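Local structure of formiminoglutamase (Trypanosoma cruzi, 4MYN) at residues A[122-127]-A[276-281]; A[146-151]-A[234-239]. The protein probably hydrolyses N-formimino-L-glutamate to L-glutamate and formamide, using an arginase-like manganese centre. The protein carries 2 engineered substitutions. All coordinates share one frame; numbering follows the deposited sequence.

Interaction 1. Residues A[122-127]-A[276-281]; sequences HDQSAP and MMDMSE. Engineered in segment 122-127: H122 (natural residue Asn). With MN (manganese (II) ion), chain B.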
loop_
_atom_site.group_PDB
_atom_site.type_symbol
_atom_site.label_atom_id
_atom_site.label_comp_id
_atom_site.label_asym_id
_atom_site.label_seq_id
_atom_site.Cartn_x
_atom_site.Cartn_y
_atom_site.Cartn_z
ATOM N N HIS A 122 22.186 -5.670 -7.622
ATOM C CA HIS A 122 22.787 -6.008 -6.335
ATOM C C HIS A 122 24.161 -6.663 -6.453
ATOM O O HIS A 122 24.864 -6.813 -5.448
ATOM C CB HIS A 122 21.860 -6.919 -5.530
ATOM C CG HIS A 122 22.011 -6.772 -4.044
ATOM N ND1 HIS A 122 21.178 -7.395 -3.143
ATOM C CD2 HIS A 122 22.897 -6.060 -3.306
ATOM C CE1 HIS A 122 21.546 -7.083 -1.911
ATOM N NE2 HIS A 122 22.581 -6.269 -1.983
ATOM N N ASP A 123 24.544 -7.059 -7.666
ATOM C CA ASP A 123 25.897 -7.591 -7.873
ATOM C C ASP A 123 27.001 -6.631 -7.395
ATOM O O ASP A 123 28.119 -7.067 -7.106
ATOM C CB ASP A 123 26.135 -8.011 -9.329
ATOM C CG ASP A 123 25.633 -6.988 -10.331
ATOM O OD1 ASP A 123 24.385 -6.831 -10.460
ATOM O OD2 ASP A 123 26.486 -6.356 -11.005
ATOM N N GLN A 124 26.685 -5.340 -7.316
ATOM C CA GLN A 124 27.622 -4.335 -6.813
ATOM C C GLN A 124 28.122 -4.638 -5.402
ATOM O O GLN A 124 29.182 -4.145 -4.992
ATOM C CB GLN A 124 27.016 -2.921 -6.850
ATOM C CG GLN A 124 25.760 -2.716 -5.954
ATOM C CD GLN A 124 25.570 -1.283 -5.532
ATOM O OE1 GLN A 124 26.542 -0.535 -5.411
ATOM N NE2 GLN A 124 24.318 -0.886 -5.268
ATOM N N SER A 125 27.366 -5.438 -4.655
ATOM C CA SER A 125 27.722 -5.699 -3.263
ATOM C C SER A 125 28.966 -6.570 -3.105
ATOM O O SER A 125 29.610 -6.542 -2.055
ATOM C CB SER A 125 26.540 -6.289 -2.505
ATOM O OG SER A 125 25.524 -5.309 -2.427
ATOM N N ALA A 126 29.299 -7.334 -4.144
ATOM C CA ALA A 126 30.535 -8.124 -4.126
ATOM C C ALA A 126 31.786 -7.243 -4.066
ATOM O O ALA A 126 32.587 -7.377 -3.123
ATOM C CB ALA A 126 30.585 -9.102 -5.291
ATOM N N PRO A 127 31.959 -6.321 -5.044
ATOM C CA PRO A 127 33.092 -5.382 -4.999
ATOM C C PRO A 127 33.055 -4.476 -3.782
ATOM O O PRO A 127 34.091 -4.193 -3.191
ATOM C CB PRO A 127 32.920 -4.514 -6.252
ATOM C CG PRO A 127 31.824 -5.131 -7.060
ATOM C CD PRO A 127 31.148 -6.191 -6.271
ATOM N N MET A 276 29.839 1.810 5.542
ATOM C CA MET A 276 29.414 2.142 4.194
ATOM C C MET A 276 28.030 1.579 3.963
ATOM O O MET A 276 27.594 0.682 4.688
ATOM C CB MET A 276 30.376 1.605 3.124
ATOM C CG MET A 276 30.194 0.109 2.782
ATOM S SD MET A 276 31.031 -0.403 1.253
ATOM C CE MET A 276 29.996 0.429 0.036
ATOM N N MET A 277 27.363 2.099 2.940
ATOM C CA MET A 277 26.049 1.582 2.563
ATOM C C MET A 277 25.912 1.501 1.053
ATOM O O MET A 277 26.387 2.374 0.341
ATOM C CB MET A 277 24.951 2.490 3.112
ATOM C CG MET A 277 23.562 2.241 2.511
ATOM S SD MET A 277 22.370 3.306 3.338
ATOM C CE MET A 277 20.830 2.592 2.748
ATOM N N ASP A 278 25.251 0.451 0.567
ATOM C CA ASP A 278 24.787 0.476 -0.814
ATOM C C ASP A 278 23.282 0.235 -0.902
ATOM O O ASP A 278 22.643 -0.213 0.054
ATOM C CB ASP A 278 25.611 -0.399 -1.782
ATOM C CG ASP A 278 25.502 -1.899 -1.511
ATOM O OD1 ASP A 278 24.718 -2.358 -0.654
ATOM O OD2 ASP A 278 26.230 -2.648 -2.188
ATOM N N MET A 279 22.729 0.588 -2.045
ATOM C CA MET A 279 21.299 0.462 -2.270
ATOM C C MET A 279 21.120 -0.060 -3.680
ATOM O O MET A 279 21.530 0.600 -4.632
ATOM C CB MET A 279 20.659 1.855 -2.117
ATOM C CG MET A 279 19.141 1.917 -2.344
ATOM S SD MET A 279 18.477 3.589 -2.057
ATOM C CE MET A 279 18.886 3.779 -0.325
ATOM N N SER A 280 20.486 -1.227 -3.815
ATOM C CA SER A 280 20.430 -1.917 -5.101
ATOM C C SER A 280 18.988 -2.228 -5.528
ATOM O O SER A 280 18.074 -2.262 -4.699
ATOM C CB SER A 280 21.220 -3.224 -5.035
ATOM O OG SER A 280 22.567 -2.983 -4.669
ATOM N N GLU A 281 18.825 -2.421 -6.833
ATOM C CA GLU A 281 17.609 -2.955 -7.459
ATOM C C GLU A 281 16.524 -1.932 -7.793
ATOM O O GLU A 281 15.457 -2.295 -8.310
ATOM C CB GLU A 281 17.054 -4.162 -6.690
ATOM C CG GLU A 281 18.067 -5.328 -6.599
ATOM C CD GLU A 281 18.378 -5.961 -7.947
ATOM O OE1 GLU A 281 17.436 -6.122 -8.749
ATOM O OE2 GLU A 281 19.551 -6.342 -8.196
HETATM MN MN MN B . 19.456 -8.706 -3.672
HETATM O O HOH W 1 19.422 -8.783 -6.025
HETATM O O HOH W 2 17.876 -10.016 -4.692
#
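Q124 and S280 form the close-packed part of this contact, in which the 3-10 turn 122-124 and the first residues of helix 125-135 lie over the end of strand 274-280. The Q124 chain runs extended beyond CG toward the strand, and NE2 gives a hydrogen bond of 2.8 Å to S280 OG, which lies 20° out of the amide plane. Beneath the turn, S280 CB presses against H122 CA at 3.4 Å, while S280 OG sits obliquely beside the imidazole, 3.4 Å from H122 CD2. D278 faces S125, but the placing of S125 OG is doubtful; D278 OD2 is hydrogen-bonded to N128 ND2, and S234 OG pairs with both D278 OD1 and H122 NE2. At the metal end the packing gives way to a manganese ion and its waters. The E281 chain bends at chi2 (-66°), bringing OE2 back to accept from H122 N at 2.8 Å, on the anti side of the carboxylate. Water 1 donates only weakly to E281 OE2. The engineered H122 has CG anti to its own N (chi1 -151°), and ND1 reaches the manganese of chain B at 2.2 Å. The segment after strand 114-119 thus packs on the C-terminal end of neighbouring strand 274-280, beside the manganese site, as in the arginase/deacetylase fold.

Interaction 2. Residues A[146-151]-A[234-239]; sequences DSHLDV and SFDVDS. With MN (manganese (II) ion), chain C; MN (manganese (II) ion), chain B.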
loop_
_atom_site.group_PDB
_atom_site.type_symbol
_atom_site.label_atom_id
_atom_site.label_comp_id
_atom_site.label_asym_id
_atom_site.label_seq_id
_atom_site.Cartn_x
_atom_site.Cartn_y
_atom_site.Cartn_z
ATOM N N ASP A 146 17.230 -7.741 2.409
ATOM C CA ASP A 146 16.823 -8.307 1.138
ATOM C C ASP A 146 15.725 -9.334 1.364
ATOM O O ASP A 146 15.793 -10.135 2.306
ATOM C CB ASP A 146 18.063 -8.992 0.538
ATOM C CG ASP A 146 17.943 -9.245 -0.942
ATOM O OD1 ASP A 146 16.812 -9.377 -1.449
ATOM O OD2 ASP A 146 19.007 -9.337 -1.589
ATOM N N SER A 147 14.706 -9.348 0.508
ATOM C CA SER A 147 13.751 -10.459 0.561
ATOM C C SER A 147 14.409 -11.783 0.153
ATOM O O SER A 147 13.923 -12.860 0.508
ATOM C CB SER A 147 12.524 -10.175 -0.312
ATOM O OG SER A 147 12.910 -9.837 -1.628
ATOM N N HIS A 148 15.512 -11.695 -0.590
ATOM C CA HIS A 148 16.224 -12.881 -1.099
ATOM C C HIS A 148 17.584 -13.074 -0.427
ATOM O O HIS A 148 18.143 -12.128 0.075
ATOM C CB HIS A 148 16.434 -12.737 -2.604
ATOM C CG HIS A 148 15.234 -12.207 -3.323
ATOM N ND1 HIS A 148 15.093 -10.876 -3.659
ATOM C CD2 HIS A 148 14.104 -12.827 -3.747
ATOM C CE1 HIS A 148 13.932 -10.701 -4.268
ATOM N NE2 HIS A 148 13.310 -11.868 -4.330
ATOM N N LEU A 149 18.136 -14.293 -0.451
ATOM C CA LEU A 149 19.418 -14.541 0.228
ATOM C C LEU A 149 20.636 -14.144 -0.617
ATOM O O LEU A 149 21.689 -13.743 -0.087
ATOM C CB LEU A 149 19.540 -16.008 0.646
ATOM C CG LEU A 149 18.593 -16.554 1.707
ATOM C CD1 LEU A 149 19.071 -17.939 2.112
ATOM C CD2 LEU A 149 18.549 -15.638 2.912
ATOM N N ASP A 150 20.497 -14.271 -1.933
ATOM C CA ASP A 150 21.535 -13.843 -2.862
ATOM C C ASP A 150 22.849 -14.584 -2.644
ATOM O O ASP A 150 23.922 -13.976 -2.652
ATOM C CB ASP A 150 21.761 -12.331 -2.767
ATOM C CG ASP A 150 20.677 -11.540 -3.471
ATOM O OD1 ASP A 150 19.567 -12.091 -3.669
ATOM O OD2 ASP A 150 20.946 -10.377 -3.836
ATOM N N VAL A 151 22.742 -15.894 -2.447
ATOM C CA VAL A 151 23.908 -16.769 -2.364
ATOM C C VAL A 151 23.820 -17.811 -3.467
ATOM O O VAL A 151 24.408 -18.898 -3.382
ATOM C CB VAL A 151 24.062 -17.448 -0.981
ATOM C CG1 VAL A 151 24.251 -16.394 0.100
ATOM C CG2 VAL A 151 22.875 -18.368 -0.669
ATOM N N SER A 234 23.976 -3.191 3.508
ATOM C CA SER A 234 23.626 -3.423 2.108
ATOM C C SER A 234 22.121 -3.566 1.983
ATOM O O SER A 234 21.534 -4.487 2.547
ATOM C CB SER A 234 24.318 -4.683 1.579
ATOM O OG SER A 234 24.087 -4.865 0.187
ATOM N N PHE A 235 21.504 -2.655 1.238
ATOM C CA PHE A 235 20.047 -2.590 1.195
ATOM C C PHE A 235 19.545 -2.888 -0.217
ATOM O O PHE A 235 19.809 -2.133 -1.146
ATOM C CB PHE A 235 19.578 -1.191 1.645
ATOM C CG PHE A 235 18.237 -1.194 2.383
ATOM C CD1 PHE A 235 17.123 -1.820 1.834
ATOM C CD2 PHE A 235 18.104 -0.561 3.611
ATOM C CE1 PHE A 235 15.887 -1.806 2.507
ATOM C CE2 PHE A 235 16.874 -0.551 4.287
ATOM C CZ PHE A 235 15.769 -1.182 3.724
ATOM N N ASP A 236 18.811 -3.979 -0.361
ATOM C CA ASP A 236 18.125 -4.298 -1.615
ATOM C C ASP A 236 16.695 -3.810 -1.452
ATOM O O ASP A 236 15.988 -4.316 -0.599
ATOM C CB ASP A 236 18.092 -5.796 -1.802
ATOM C CG ASP A 236 17.462 -6.210 -3.110
ATOM O OD1 ASP A 236 16.742 -5.416 -3.746
ATOM O OD2 ASP A 236 17.702 -7.351 -3.513
ATOM N N VAL A 237 16.291 -2.829 -2.253
ATOM C CA VAL A 237 14.989 -2.190 -2.042
ATOM C C VAL A 237 13.800 -3.112 -2.365
ATOM O O VAL A 237 12.642 -2.772 -2.062
ATOM C CB VAL A 237 14.846 -0.813 -2.760
ATOM C CG1 VAL A 237 15.774 0.227 -2.136
ATOM C CG2 VAL A 237 15.038 -0.937 -4.262
ATOM N N ASP A 238 14.075 -4.279 -2.944
ATOM C CA ASP A 238 13.010 -5.272 -3.110
ATOM C C ASP A 238 12.670 -6.013 -1.806
ATOM O O ASP A 238 11.862 -6.941 -1.813
ATOM C CB ASP A 238 13.277 -6.236 -4.284
ATOM C CG ASP A 238 14.357 -7.278 -3.993
ATOM O OD1 ASP A 238 14.629 -7.610 -2.815
ATOM O OD2 ASP A 238 14.921 -7.795 -4.985
ATOM N N SER A 239 13.264 -5.570 -0.692
ATOM C CA SER A 239 12.861 -6.023 0.635
ATOM C C SER A 239 11.627 -5.252 1.094
ATOM O O SER A 239 10.964 -5.667 2.040
ATOM C CB SER A 239 13.987 -5.792 1.665
ATOM O OG SER A 239 14.288 -4.405 1.773
HETATM MN MN MN C . 16.300 -9.045 -3.523
HETATM MN MN MN B . 19.456 -8.706 -3.672
HETATM O O HOH W 2 17.876 -10.016 -4.692
HETATM O O HOH W 1 19.422 -8.783 -6.025
#
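The binuclear manganese centre of the arginase fold draws D146 and H148, from the loop after strand 141-145, onto D236, the last residue of strand 231-236, and D238 in the 3-10 turn just after it. No clear hydrogen bond joins the two segments; the metals do. D236 OD2 bridges both ions, 2.2 Å from the manganese of chain B and 2.2 Å from that of chain C. D146 bridges with its two oxygens instead, OD1 on the manganese of chain C and OD2 on that of chain B, its carboxylate plane turned 67° from that of D236. Each of these aspartates forms an Asx turn: H148 N donates to D146 OD1 at 2.8 Å, and D238 N to D236 OD1 at 3.0 Å, in each case from above the carboxylate plane. D238 grips the manganese of chain C through both oxygens, its carboxylate nearly perpendicular to the H148 ring, whose ND1 binds the same ion while NE2 is held by Q189. D150 OD2 binds the other ion, and D150 OD1 accepts from water 2 at 2.9 Å. With D146 OD1 only 3.0 Å from D236 OD2, the clustered carboxylates are probably tolerable because of the cations, which probably polarise the bridging water 2, consistent with the metal-bound hydroxide proposed for arginases.

Interaction 2 is nested along the chain within the loop closed by interaction 1, and their centres lie about 10 Å apart. Strands 274-280 and 231-236 are neighbours in the parallel sheet: S280 N lies 2.9 Å from F235 O, a probable hydrogen bond, and the D278 OD1 to S234 OG distance is 2.7 Å. The two contacts converge on the manganese of chain B, where the engineered H122 joins D146, D150, D236 and waters 1 and 2. H122 ND1 and D150 OD2 come within 3.1 Å as fellow ligands. E281 CG packs against D236 OD1 at 3.1 Å, placing interaction 1 beside a bridging ligand. The two ions are 3.2 Å apart from manganese to manganese.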